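Local atomic coordinates of chloroplast pentatricopeptide repeat protein 10 (Zea mays, PDB entry 4M59), a protein that binds specific intergenic RNA sequences of chloroplast transcripts, stabilising the mRNA by forming a barrier to exonucleases. Residues T498-N503 / L528-S533; S536-N541 / S545-V550; E581-L586 / A618-S623; V605-C610 / Y637-G642. The protein carries 4 engineered substitutions. All coordinates share one frame; numbering follows the deposited sequence.

Interaction 1 (T498-N503 / L528-S533); sequences TLVIAN and LVIFNS. With nucleotides of chain C.
Ile501 and Val529 lie on the RNA-facing side of the PPR superhelix, where helix 493-504 and helix 528-539, assigned to consecutive predicted repeats, run side by side at 34°. The two side chains cross obliquely, with Ile501 CD1 4.0 Å from Val529 CG1. Both look onto nucleotide A11 of chain C: Ile501 CD1 comes 3.7 Å from the sugar O4', while Val529 CG2 sits over a face of the adenine, 3.8 Å from N7. The branching of Val529 does this, CG1 lying anti to the backbone N (chi1 164°) to meet Ile501 while CG2 turns to the base. With a glycine here, the adenine face would probably lose its apolar cover and the end of Ile501 its neighbour. Asn532 ND2, hydrogen-bonded to Asp562, lies 3.6 Å from N1 of A11, tilted from the base plane. Deeper in, Val500 CG1 meets Ser533 OG at 3.3 Å and Ile530 CG2 at 4.3 Å. The helices meet mainly through methyl groups; the one hydroxyl among them, Ser533 OG, bonds to Ile530 O of its own helix. Ile501 and Val529 touch A11 by shape alone, so any base selectivity from these two would probably be slight, Asn532 being the polar group near N1.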
# COMPACT_ATOMS: atom_id res chain seq x y z
N THR A 498 -9.48 -8.66 -14.11
CA THR A 498 -10.62 -9.42 -13.63
C THR A 498 -11.07 -10.44 -14.67
O THR A 498 -11.85 -11.33 -14.38
CB THR A 498 -11.76 -8.47 -13.26
OG1 THR A 498 -11.26 -7.42 -12.43
CG2 THR A 498 -12.84 -9.19 -12.50
N LEU A 499 -10.55 -10.33 -15.88
CA LEU A 499 -10.95 -11.22 -16.96
C LEU A 499 -10.04 -12.41 -17.12
O LEU A 499 -10.50 -13.50 -17.42
CB LEU A 499 -11.03 -10.46 -18.28
CG LEU A 499 -12.40 -9.89 -18.62
CD1 LEU A 499 -12.33 -9.11 -19.89
CD2 LEU A 499 -13.38 -11.00 -18.74
N VAL A 500 -8.75 -12.20 -16.95
CA VAL A 500 -7.81 -13.29 -17.01
C VAL A 500 -8.14 -14.27 -15.91
O VAL A 500 -8.04 -15.47 -16.09
CB VAL A 500 -6.40 -12.78 -16.79
CG1 VAL A 500 -5.47 -13.92 -16.57
CG2 VAL A 500 -5.97 -11.98 -17.97
N ILE A 501 -8.57 -13.73 -14.79
CA ILE A 501 -8.91 -14.53 -13.62
C ILE A 501 -10.24 -15.24 -13.79
O ILE A 501 -10.35 -16.42 -13.53
CB ILE A 501 -8.96 -13.64 -12.38
CG1 ILE A 501 -7.55 -13.24 -11.98
CG2 ILE A 501 -9.63 -14.35 -11.24
CD1 ILE A 501 -7.49 -12.27 -10.85
N ALA A 502 -11.25 -14.51 -14.23
CA ALA A 502 -12.59 -15.05 -14.30
C ALA A 502 -12.72 -16.09 -15.38
O ALA A 502 -13.69 -16.83 -15.42
CB ALA A 502 -13.59 -13.96 -14.52
N ASN A 503 -11.74 -16.13 -16.28
CA ASN A 503 -11.73 -17.09 -17.37
C ASN A 503 -10.89 -18.30 -16.98
O ASN A 503 -11.01 -19.36 -17.58
CB ASN A 503 -11.21 -16.46 -18.65
CG ASN A 503 -12.29 -15.74 -19.43
OD1 ASN A 503 -13.22 -16.37 -19.94
ND2 ASN A 503 -12.18 -14.42 -19.53
N LEU A 528 2.27 -10.97 -11.76
CA LEU A 528 2.54 -12.38 -11.54
C LEU A 528 1.29 -13.23 -11.50
O LEU A 528 1.29 -14.40 -11.87
CB LEU A 528 3.31 -12.57 -10.25
CG LEU A 528 3.93 -13.95 -10.06
CD1 LEU A 528 4.99 -14.15 -11.10
CD2 LEU A 528 4.51 -14.07 -8.70
N VAL A 529 0.21 -12.64 -11.03
CA VAL A 529 -1.08 -13.29 -11.00
C VAL A 529 -1.48 -13.68 -12.40
O VAL A 529 -1.93 -14.78 -12.65
CB VAL A 529 -2.12 -12.35 -10.41
CG1 VAL A 529 -3.51 -12.82 -10.71
CG2 VAL A 529 -1.91 -12.23 -8.93
N ILE A 530 -1.30 -12.75 -13.33
CA ILE A 530 -1.66 -12.96 -14.71
C ILE A 530 -0.76 -13.96 -15.37
O ILE A 530 -1.23 -14.89 -16.01
CB ILE A 530 -1.59 -11.65 -15.48
CG1 ILE A 530 -2.72 -10.74 -15.05
CG2 ILE A 530 -1.68 -11.91 -16.95
CD1 ILE A 530 -2.69 -9.41 -15.70
N PHE A 531 0.53 -13.79 -15.22
CA PHE A 531 1.49 -14.69 -15.82
C PHE A 531 1.22 -16.11 -15.40
O PHE A 531 0.99 -16.97 -16.23
CB PHE A 531 2.90 -14.32 -15.38
CG PHE A 531 3.45 -13.08 -16.03
CD1 PHE A 531 3.85 -13.09 -17.35
CD2 PHE A 531 3.60 -11.92 -15.31
CE1 PHE A 531 4.37 -11.97 -17.93
CE2 PHE A 531 4.12 -10.80 -15.90
CZ PHE A 531 4.51 -10.83 -17.20
N ASN A 532 1.23 -16.35 -14.10
CA ASN A 532 1.04 -17.68 -13.53
C ASN A 532 -0.21 -18.38 -13.98
O ASN A 532 -0.18 -19.55 -14.35
CB ASN A 532 1.01 -17.58 -12.01
CG ASN A 532 2.37 -17.59 -11.41
OD1 ASN A 532 3.35 -17.92 -12.07
ND2 ASN A 532 2.45 -17.24 -10.15
N SER A 533 -1.32 -17.67 -13.93
CA SER A 533 -2.59 -18.20 -14.37
C SER A 533 -2.46 -18.68 -15.79
O SER A 533 -2.94 -19.74 -16.14
CB SER A 533 -3.62 -17.11 -14.35
OG SER A 533 -3.78 -16.63 -15.67
P A C 11 -5.46 -10.64 -5.21
OP1 A C 11 -4.26 -11.10 -4.47
OP2 A C 11 -5.46 -9.31 -5.87
O5' A C 11 -5.80 -11.73 -6.32
C5' A C 11 -7.12 -12.25 -6.45
C4' A C 11 -7.11 -13.62 -7.06
O4' A C 11 -5.90 -13.81 -7.83
C3' A C 11 -7.10 -14.77 -6.07
O3' A C 11 -8.39 -15.06 -5.56
C2' A C 11 -6.47 -15.91 -6.86
O2' A C 11 -7.44 -16.57 -7.66
C1' A C 11 -5.51 -15.16 -7.79
N9 A C 11 -4.11 -15.22 -7.32
C8 A C 11 -3.55 -14.53 -6.27
N7 A C 11 -2.27 -14.78 -6.10
C5 A C 11 -1.97 -15.68 -7.11
C6 A C 11 -0.78 -16.33 -7.48
N6 A C 11 0.38 -16.16 -6.84
N1 A C 11 -0.82 -17.16 -8.54
C2 A C 11 -1.98 -17.33 -9.18
N3 A C 11 -3.17 -16.77 -8.93
C4 A C 11 -3.09 -15.95 -7.87

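Interaction 2 (S536-N541 / S545-V550); sequences SIYAKN and SKATEV. With nucleotides of chain C.
Tyr538 joins the two halves of a PPR helical hairpin, its ring carried by helix 528-539 and laid against helix 544-555. The aromatic contact is a CH-pi one: Lys546 CB stands over one face, 3.8 Å from the ring centroid and 25° off the normal. From there the lysine chain bends at its third and fourth torsions and curls along the ring, bringing CE 3.5 Å from Tyr538 OH. Apolar contacts complete the seat. Val550 CG2 meets the ring edge in plane, 3.7 Å from CE2, and Ala547 CB touches Tyr538 CB at the same separation. For polar partners, Tyr538 OH reaches Glu513 of helix 509-519 in a hydrogen bond, tying the hairpin to the helix before it. A leucine in place of Tyr538 would probably leave Glu513 without this hydroxyl partner and Lys546 without a flat face to lie on. Toward the RNA, Ser536 OG approaches C4' of U15 of chain C at 3.5 Å. The tyrosine is thus packed by hydrocarbon and anchored by one hydroxyl bond, while the extended Lys540, its NZ 3.9 Å from OP2 of U15 of chain C, probably adds positive charge near the phosphates, together with Arg507.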
# COMPACT_ATOMS: atom_id res chain seq x y z
N SER A 536 -0.60 -21.91 -15.74
CA SER A 536 -1.30 -23.08 -15.24
C SER A 536 -2.37 -23.54 -16.20
O SER A 536 -2.66 -24.72 -16.29
CB SER A 536 -1.94 -22.78 -13.90
OG SER A 536 -2.63 -23.91 -13.42
N ILE A 537 -2.96 -22.61 -16.93
CA ILE A 537 -3.97 -22.98 -17.89
C ILE A 537 -3.36 -23.70 -19.08
O ILE A 537 -3.92 -24.66 -19.58
CB ILE A 537 -4.83 -21.78 -18.32
CG1 ILE A 537 -6.03 -22.25 -19.12
CG2 ILE A 537 -4.04 -20.79 -19.12
CD1 ILE A 537 -6.87 -23.24 -18.39
N TYR A 538 -2.19 -23.25 -19.51
CA TYR A 538 -1.51 -23.90 -20.62
C TYR A 538 -1.02 -25.24 -20.16
O TYR A 538 -0.98 -26.20 -20.92
CB TYR A 538 -0.33 -23.05 -21.11
CG TYR A 538 -0.69 -21.79 -21.84
CD1 TYR A 538 -1.91 -21.64 -22.47
CD2 TYR A 538 0.19 -20.74 -21.89
CE1 TYR A 538 -2.23 -20.49 -23.13
CE2 TYR A 538 -0.12 -19.57 -22.55
CZ TYR A 538 -1.33 -19.46 -23.17
OH TYR A 538 -1.63 -18.30 -23.83
N ALA A 539 -0.61 -25.31 -18.91
CA ALA A 539 -0.08 -26.53 -18.36
C ALA A 539 -1.19 -27.52 -18.16
O ALA A 539 -1.00 -28.72 -18.30
CB ALA A 539 0.62 -26.27 -17.06
N LYS A 540 -2.37 -27.03 -17.82
CA LYS A 540 -3.51 -27.91 -17.63
C LYS A 540 -3.93 -28.57 -18.93
O LYS A 540 -4.72 -29.51 -18.94
CB LYS A 540 -4.67 -27.18 -16.97
CG LYS A 540 -4.53 -27.10 -15.47
CD LYS A 540 -5.62 -26.24 -14.87
CE LYS A 540 -5.40 -26.07 -13.39
NZ LYS A 540 -6.44 -25.22 -12.78
N ASN A 541 -3.41 -28.06 -20.04
CA ASN A 541 -3.46 -28.77 -21.30
C ASN A 541 -2.03 -29.12 -21.69
O ASN A 541 -1.12 -28.97 -20.89
CB ASN A 541 -4.13 -27.92 -22.36
CG ASN A 541 -5.39 -27.28 -21.86
OD1 ASN A 541 -5.45 -26.83 -20.73
ND2 ASN A 541 -6.41 -27.23 -22.69
N SER A 545 4.57 -25.46 -25.52
CA SER A 545 5.16 -24.36 -26.26
C SER A 545 4.88 -23.01 -25.64
O SER A 545 5.79 -22.26 -25.33
CB SER A 545 4.63 -24.35 -27.68
OG SER A 545 4.66 -23.03 -28.19
N LYS A 546 3.61 -22.70 -25.47
CA LYS A 546 3.22 -21.40 -24.95
C LYS A 546 3.64 -21.26 -23.51
O LYS A 546 4.15 -20.22 -23.11
CB LYS A 546 1.72 -21.20 -25.06
CG LYS A 546 1.12 -21.77 -26.32
CD LYS A 546 -0.31 -21.35 -26.47
CE LYS A 546 -0.37 -19.87 -26.65
NZ LYS A 546 0.58 -19.45 -27.70
N ALA A 547 3.43 -22.31 -22.74
CA ALA A 547 3.67 -22.24 -21.32
C ALA A 547 5.09 -21.82 -21.01
O ALA A 547 5.32 -20.93 -20.20
CB ALA A 547 3.36 -23.55 -20.68
N THR A 548 6.05 -22.46 -21.66
CA THR A 548 7.45 -22.15 -21.44
C THR A 548 7.74 -20.74 -21.89
O THR A 548 8.60 -20.07 -21.34
CB THR A 548 8.35 -23.08 -22.22
OG1 THR A 548 8.11 -22.90 -23.62
CG2 THR A 548 8.03 -24.50 -21.87
N GLU A 549 7.01 -20.28 -22.89
CA GLU A 549 7.21 -18.95 -23.39
C GLU A 549 6.74 -17.95 -22.36
O GLU A 549 7.29 -16.87 -22.24
CB GLU A 549 6.47 -18.74 -24.70
CG GLU A 549 7.32 -18.14 -25.80
CD GLU A 549 6.54 -17.95 -27.08
OE1 GLU A 549 5.32 -18.23 -27.08
OE2 GLU A 549 7.13 -17.51 -28.08
N VAL A 550 5.73 -18.35 -21.61
CA VAL A 550 5.21 -17.50 -20.56
C VAL A 550 6.19 -17.41 -19.41
O VAL A 550 6.45 -16.36 -18.89
CB VAL A 550 3.88 -18.02 -20.05
CG1 VAL A 550 3.40 -17.22 -18.90
CG2 VAL A 550 2.88 -17.95 -21.13
P U C 15 -6.44 -23.27 -8.70
OP1 U C 15 -6.48 -21.95 -9.37
OP2 U C 15 -7.41 -24.32 -9.09
O5' U C 15 -4.97 -23.86 -8.84
C5' U C 15 -4.36 -24.00 -10.14
C4' U C 15 -2.94 -24.49 -10.01
O4' U C 15 -2.25 -23.72 -8.99
C3' U C 15 -2.77 -25.93 -9.56
O3' U C 15 -2.88 -26.82 -10.67
C2' U C 15 -1.35 -25.93 -9.00
O2' U C 15 -0.36 -26.10 -9.99
C1' U C 15 -1.26 -24.52 -8.39
N1 U C 15 -1.47 -24.51 -6.93
C2 U C 15 -0.36 -24.69 -6.13
O2 U C 15 0.76 -24.85 -6.57
N3 U C 15 -0.62 -24.67 -4.78
C4 U C 15 -1.85 -24.50 -4.17
O4 U C 15 -1.92 -24.50 -2.94
C5 U C 15 -2.94 -24.32 -5.07
C6 U C 15 -2.72 -24.33 -6.39
P U C 16 -3.84 -28.09 -10.58
OP1 U C 16 -3.99 -28.65 -11.94
OP2 U C 16 -5.04 -27.70 -9.80
O5' U C 16 -2.99 -29.12 -9.71
C5' U C 16 -1.69 -29.56 -10.15
C4' U C 16 -1.25 -30.77 -9.35
O4' U C 16 -0.75 -30.33 -8.06
C3' U C 16 -2.34 -31.78 -9.03
O3' U C 16 -2.48 -32.73 -10.08
C2' U C 16 -1.78 -32.45 -7.77
O2' U C 16 -0.83 -33.45 -8.06
C1' U C 16 -1.12 -31.27 -7.06
N1 U C 16 -2.01 -30.59 -6.11
C2 U C 16 -2.05 -31.07 -4.82
O2 U C 16 -1.37 -32.02 -4.44
N3 U C 16 -2.90 -30.40 -3.98
C4 U C 16 -3.70 -29.33 -4.29
O4 U C 16 -4.42 -28.83 -3.41
C5 U C 16 -3.61 -28.89 -5.64
C6 U C 16 -2.79 -29.52 -6.49

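Interaction 3 (E581-L586 / A618-S623); sequences EAEKIL and AQRVLS
Glu583 turns its carboxylate onto NH2 of Arg620, OE1 being the nearer oxygen. The modelled separation of 2.0 Å between Glu583 OE1 and Arg620 NH2 is too short to be literal: the groups overlap in the model, so a salt bridge is likely but its detailed geometry is doubtful. As modelled, OE1 lies at the guanidinium edge. Glu583 gets there by stretching straight out, CG anti to the backbone N (chi1 -172°) and the chain extended beyond it, whereas Arg620 bends at chi3 to bring its head across. NH1 of the same arginine forms a salt bridge with Glu617; if both pairings hold, the guanidinium would probably be limited in its rotation. The pair bridges helix 580-590 and helix 615-627, which run nearly parallel, 7° apart with axes 12.6 Å from each other; they are the second helices of neighbouring predicted PPR repeats, in the outer layer of the superhelix. That spacing is wide, and long side chains have to span it. Beneath the charges, Leu586 CD2 and Val621 CG1 approach to 4.3 Å. Both side chains also rest on helix 599-612, Leu586 against Tyr602 and Val621 against Phe609.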
# COMPACT_ATOMS: atom_id res chain seq x y z
N GLU A 581 11.85 -34.46 -15.66
CA GLU A 581 12.21 -33.07 -15.68
C GLU A 581 11.47 -32.37 -14.56
O GLU A 581 11.88 -31.32 -14.09
CB GLU A 581 11.83 -32.44 -17.01
CG GLU A 581 12.37 -31.06 -17.22
CD GLU A 581 13.80 -31.07 -17.68
OE1 GLU A 581 14.26 -32.12 -18.13
OE2 GLU A 581 14.46 -30.01 -17.60
N ALA A 582 10.39 -32.98 -14.11
CA ALA A 582 9.60 -32.38 -13.05
C ALA A 582 10.33 -32.47 -11.73
O ALA A 582 10.18 -31.62 -10.87
CB ALA A 582 8.26 -33.04 -12.96
N GLU A 583 11.13 -33.51 -11.57
CA GLU A 583 11.83 -33.74 -10.31
C GLU A 583 13.08 -32.89 -10.23
O GLU A 583 13.51 -32.51 -9.14
CB GLU A 583 12.19 -35.20 -10.14
CG GLU A 583 12.75 -35.54 -8.79
CD GLU A 583 13.42 -36.88 -8.78
OE1 GLU A 583 13.52 -37.47 -7.69
OE2 GLU A 583 13.85 -37.34 -9.85
N LYS A 584 13.66 -32.59 -11.39
CA LYS A 584 14.83 -31.73 -11.45
C LYS A 584 14.52 -30.37 -10.84
O LYS A 584 15.39 -29.75 -10.22
CB LYS A 584 15.29 -31.56 -12.91
CG LYS A 584 16.60 -32.26 -13.23
CD LYS A 584 17.62 -32.05 -12.12
CE LYS A 584 18.38 -33.33 -11.82
NZ LYS A 584 19.84 -33.18 -12.03
N ILE A 585 13.29 -29.91 -11.01
CA ILE A 585 12.87 -28.65 -10.44
C ILE A 585 12.60 -28.78 -8.96
O ILE A 585 12.89 -27.88 -8.19
CB ILE A 585 11.63 -28.11 -11.16
CG1 ILE A 585 11.87 -28.09 -12.66
CG2 ILE A 585 11.30 -26.72 -10.69
CD1 ILE A 585 10.77 -27.46 -13.43
N LEU A 586 12.05 -29.91 -8.57
CA LEU A 586 11.82 -30.16 -7.16
C LEU A 586 13.15 -30.19 -6.47
O LEU A 586 13.29 -29.74 -5.34
CB LEU A 586 11.11 -31.49 -6.98
CG LEU A 586 10.85 -31.86 -5.53
CD1 LEU A 586 9.62 -31.15 -5.04
CD2 LEU A 586 10.71 -33.33 -5.41
N ALA A 618 7.78 -43.28 -7.94
CA ALA A 618 6.90 -42.49 -7.12
C ALA A 618 7.25 -42.74 -5.67
O ALA A 618 7.26 -41.81 -4.87
CB ALA A 618 5.49 -42.87 -7.38
N GLN A 619 7.56 -43.98 -5.33
CA GLN A 619 7.96 -44.30 -3.97
C GLN A 619 9.25 -43.59 -3.66
O GLN A 619 9.47 -43.17 -2.53
CB GLN A 619 8.13 -45.81 -3.77
CG GLN A 619 6.84 -46.58 -3.66
CD GLN A 619 5.98 -46.09 -2.52
OE1 GLN A 619 6.32 -46.25 -1.35
NE2 GLN A 619 4.86 -45.49 -2.85
N ARG A 620 10.13 -43.48 -4.65
CA ARG A 620 11.43 -42.86 -4.46
C ARG A 620 11.30 -41.42 -3.94
O ARG A 620 12.05 -40.99 -3.07
CB ARG A 620 12.23 -42.87 -5.76
CG ARG A 620 13.74 -42.77 -5.57
CD ARG A 620 14.42 -42.30 -6.84
NE ARG A 620 14.06 -40.93 -7.19
CZ ARG A 620 13.77 -40.53 -8.42
NH1 ARG A 620 13.81 -41.39 -9.43
NH2 ARG A 620 13.45 -39.26 -8.65
N VAL A 621 10.33 -40.70 -4.49
CA VAL A 621 10.09 -39.32 -4.11
C VAL A 621 9.49 -39.25 -2.73
O VAL A 621 9.92 -38.47 -1.90
CB VAL A 621 9.12 -38.66 -5.09
CG1 VAL A 621 8.93 -37.21 -4.76
CG2 VAL A 621 9.64 -38.82 -6.49
N LEU A 622 8.49 -40.08 -2.49
CA LEU A 622 7.81 -40.09 -1.21
C LEU A 622 8.79 -40.37 -0.11
O LEU A 622 8.67 -39.84 0.99
CB LEU A 622 6.73 -41.16 -1.21
CG LEU A 622 6.30 -41.63 0.17
CD1 LEU A 622 5.48 -40.56 0.84
CD2 LEU A 622 5.53 -42.91 0.06
N SER A 623 9.77 -41.21 -0.41
CA SER A 623 10.76 -41.60 0.57
C SER A 623 11.42 -40.36 1.13
O SER A 623 11.30 -40.05 2.31
CB SER A 623 11.80 -42.49 -0.07
OG SER A 623 12.71 -42.95 0.90

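Interaction 4 (V605-C610 / Y637-G642). With nucleotides of chain C.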
# COMPACT_ATOMS: atom_id res chain seq x y z
N VAL A 605 4.76 -33.90 -8.38
CA VAL A 605 5.85 -34.69 -8.92
C VAL A 605 5.53 -36.17 -8.91
O VAL A 605 5.77 -36.87 -9.89
CB VAL A 605 7.13 -34.46 -8.13
CG1 VAL A 605 8.23 -35.33 -8.65
CG2 VAL A 605 7.52 -33.02 -8.22
N ILE A 606 4.97 -36.65 -7.82
CA ILE A 606 4.62 -38.06 -7.70
C ILE A 606 3.59 -38.48 -8.72
O ILE A 606 3.73 -39.50 -9.38
CB ILE A 606 4.05 -38.34 -6.33
CG1 ILE A 606 5.06 -37.95 -5.26
CG2 ILE A 606 3.66 -39.80 -6.22
CD1 ILE A 606 4.50 -37.93 -3.89
N ASN A 607 2.53 -37.68 -8.84
CA ASN A 607 1.47 -37.94 -9.79
C ASN A 607 2.02 -38.05 -11.21
O ASN A 607 1.62 -38.93 -11.97
CB ASN A 607 0.40 -36.85 -9.73
CG ASN A 607 -0.70 -37.05 -10.76
OD1 ASN A 607 -0.72 -38.05 -11.47
ND2 ASN A 607 -1.61 -36.09 -10.83
N GLY A 608 2.94 -37.16 -11.55
CA GLY A 608 3.57 -37.18 -12.85
C GLY A 608 4.21 -38.50 -13.21
O GLY A 608 4.29 -38.86 -14.38
N PHE A 609 4.69 -39.23 -12.22
CA PHE A 609 5.21 -40.55 -12.44
C PHE A 609 4.04 -41.48 -12.56
O PHE A 609 3.81 -42.08 -13.59
CB PHE A 609 6.06 -40.94 -11.27
CG PHE A 609 7.40 -40.32 -11.28
CD1 PHE A 609 7.99 -39.98 -12.43
CD2 PHE A 609 8.07 -40.08 -10.13
CE1 PHE A 609 9.23 -39.41 -12.44
CE2 PHE A 609 9.31 -39.50 -10.14
CZ PHE A 609 9.88 -39.18 -11.29
N CYS A 610 3.30 -41.59 -11.48
CA CYS A 610 2.09 -42.40 -11.44
C CYS A 610 1.18 -42.22 -12.66
O CYS A 610 0.41 -43.11 -12.99
CB CYS A 610 1.32 -42.10 -10.17
SG CYS A 610 2.15 -42.64 -8.70
N TYR A 637 -1.52 -39.50 -0.82
CA TYR A 637 -1.69 -40.93 -0.82
C TYR A 637 -2.71 -41.36 -1.85
O TYR A 637 -2.58 -42.40 -2.48
CB TYR A 637 -2.03 -41.43 0.58
CG TYR A 637 -0.87 -41.33 1.54
CD1 TYR A 637 0.24 -42.15 1.39
CD2 TYR A 637 -0.86 -40.41 2.57
CE1 TYR A 637 1.30 -42.05 2.24
CE2 TYR A 637 0.20 -40.31 3.42
CZ TYR A 637 1.28 -41.13 3.25
OH TYR A 637 2.35 -41.04 4.10
N HIS A 638 -3.75 -40.55 -2.02
CA HIS A 638 -4.80 -40.85 -2.99
C HIS A 638 -4.20 -40.96 -4.38
O HIS A 638 -4.68 -41.72 -5.22
CB HIS A 638 -5.88 -39.77 -2.96
CG HIS A 638 -6.84 -39.85 -4.11
ND1 HIS A 638 -7.52 -38.75 -4.59
CD2 HIS A 638 -7.23 -40.90 -4.87
CE1 HIS A 638 -8.29 -39.12 -5.60
NE2 HIS A 638 -8.13 -40.42 -5.79
N THR A 639 -3.14 -40.19 -4.61
CA THR A 639 -2.44 -40.20 -5.88
C THR A 639 -1.59 -41.45 -6.02
O THR A 639 -1.58 -42.10 -7.06
CB THR A 639 -1.53 -38.96 -6.03
OG1 THR A 639 -2.33 -37.78 -6.08
CG2 THR A 639 -0.70 -39.06 -7.30
N LEU A 640 -0.87 -41.78 -4.95
CA LEU A 640 0.00 -42.94 -4.94
C LEU A 640 -0.79 -44.20 -5.29
O LEU A 640 -0.31 -45.07 -6.00
CB LEU A 640 0.68 -43.10 -3.58
CG LEU A 640 1.80 -44.15 -3.52
CD1 LEU A 640 2.58 -44.18 -4.83
CD2 LEU A 640 2.72 -43.87 -2.35
N VAL A 641 -2.02 -44.27 -4.77
CA VAL A 641 -2.88 -45.42 -5.02
C VAL A 641 -3.30 -45.48 -6.49
O VAL A 641 -3.44 -46.57 -7.06
CB VAL A 641 -4.14 -45.38 -4.15
CG1 VAL A 641 -4.88 -46.71 -4.21
CG2 VAL A 641 -3.78 -45.03 -2.71
N GLY A 642 -3.49 -44.32 -7.10
CA GLY A 642 -3.89 -44.24 -8.49
C GLY A 642 -3.10 -45.19 -9.37
O GLY A 642 -3.67 -46.04 -10.05
P C C 18 -6.35 -38.83 -9.59
OP1 C C 18 -6.71 -38.27 -10.92
OP2 C C 18 -7.02 -40.06 -9.11
O5' C C 18 -4.78 -39.09 -9.56
C5' C C 18 -4.07 -39.49 -10.75
C4' C C 18 -3.81 -40.98 -10.72
O4' C C 18 -5.07 -41.69 -10.76
C3' C C 18 -3.00 -41.52 -11.89
O3' C C 18 -1.61 -41.47 -11.60
C2' C C 18 -3.49 -42.96 -11.99
O2' C C 18 -2.85 -43.83 -11.07
C1' C C 18 -4.96 -42.80 -11.63
N1 C C 18 -5.83 -42.56 -12.80
C2 C C 18 -6.38 -43.66 -13.46
O2 C C 18 -6.14 -44.80 -13.04
N3 C C 18 -7.18 -43.45 -14.54
C4 C C 18 -7.41 -42.20 -14.96
N4 C C 18 -8.20 -42.04 -16.02
C5 C C 18 -6.85 -41.07 -14.30
C6 C C 18 -6.07 -41.29 -13.24
P U C 17 -3.94 -33.25 -10.48
OP1 U C 17 -3.78 -34.20 -11.61
OP2 U C 17 -4.82 -32.06 -10.64
O5' U C 17 -4.40 -34.06 -9.20
C5' U C 17 -3.73 -35.28 -8.81
C4' U C 17 -4.68 -36.19 -8.08
O4' U C 17 -4.94 -35.64 -6.75
C3' U C 17 -6.05 -36.37 -8.72
O3' U C 17 -6.55 -37.69 -8.49
C2' U C 17 -6.90 -35.32 -8.02
O2' U C 17 -8.28 -35.64 -7.99
C1' U C 17 -6.31 -35.35 -6.61
N1 U C 17 -6.44 -34.06 -5.91
C2 U C 17 -7.04 -34.06 -4.67
O2 U C 17 -7.47 -35.07 -4.14
N3 U C 17 -7.13 -32.83 -4.07
C4 U C 17 -6.68 -31.62 -4.57
O4 U C 17 -6.84 -30.60 -3.91
C5 U C 17 -6.07 -31.71 -5.86
C6 U C 17 -5.97 -32.89 -6.47
P U C 16 -3.84 -28.09 -10.58
OP1 U C 16 -3.99 -28.65 -11.94
OP2 U C 16 -5.04 -27.70 -9.80
O5' U C 16 -2.99 -29.12 -9.71
C5' U C 16 -1.69 -29.56 -10.15
C4' U C 16 -1.25 -30.77 -9.35
O4' U C 16 -0.75 -30.33 -8.06
C3' U C 16 -2.34 -31.78 -9.03
O3' U C 16 -2.48 -32.73 -10.08
C2' U C 16 -1.78 -32.45 -7.77
O2' U C 16 -0.83 -33.45 -8.06
C1' U C 16 -1.12 -31.27 -7.06
N1 U C 16 -2.01 -30.59 -6.11
C2 U C 16 -2.05 -31.07 -4.82
O2 U C 16 -1.37 -32.02 -4.44
N3 U C 16 -2.90 -30.40 -3.98
C4 U C 16 -3.70 -29.33 -4.29
O4 U C 16 -4.42 -28.83 -3.41
C5 U C 16 -3.61 -28.89 -5.64
C6 U C 16 -2.79 -29.52 -6.49
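Asn607 and Thr639 mark where helix 599-612 meets helix 634-645, the first helices of two consecutive predicted PPR repeats, on the inner, RNA-binding wall of the superhelix. The axes run 8.9 Å apart at 14°, close enough for short side chains to fill the gap. Van der Waals contacts carry the junction: the two side chains cross at about a right angle, and Thr639 CG2 comes 3.5 Å from Asn607 CB. Further along, Cys610 turns its sulfur between the helices, away from the RNA, where SG meets Leu640 CD1 at 4.2 Å; Ala618 and Val615 of helix 615-627 also touch this cysteine.

Polar groups face the nucleotides. With CG anti to the backbone N (chi1 177°), Asn607 swings its amide out toward the RNA, and ND2 comes 3.0 Å from OP1 of U17 of chain C while OD1 lies 3.5 Å from O3' of C18 of chain C. Thr639 OG1 is hydrogen-bonded to Val635 O in its own helix, which holds the hydroxyl fixed on the nucleotide side and turns CG2 to Asn607; OG1 also lies 3.4 Å from the sugar O4' of U17 of chain C. His638 presents its ring edge to the same uridine, with O2 in the plane of the imidazole, 3.7 Å from ND1.

At the last nucleotide the fit is less certain. The ribose O2' of C18 of chain C overlaps Gly642 in the model, so its placement is doubtful. Gly642 O is hydrogen-bonded to Ser646 OG.

All four contacts belong to the later PPR repeats of one right-handed superhelix and follow its course toward the C-terminus. Interactions 1 and 2 come first and share helix 528-539: their centres are 13 Å apart and they touch, one joining that helix to the preceding repeat, the other to its own hairpin partner. Interaction 2 lies about 21 Å from interaction 3, centre to centre. Interactions 3 and 4 interleave along the chain, with centres 11 Å apart, and touch where helix 615-627 packs on helix 599-612. Interactions 1, 2 and 4 adjoin A11, U15-U16 and U16-C18 of chain C in turn, so the inner-helix contacts between repeats lie beside the RNA, while interaction 3 links outer helices about 8 Å from it.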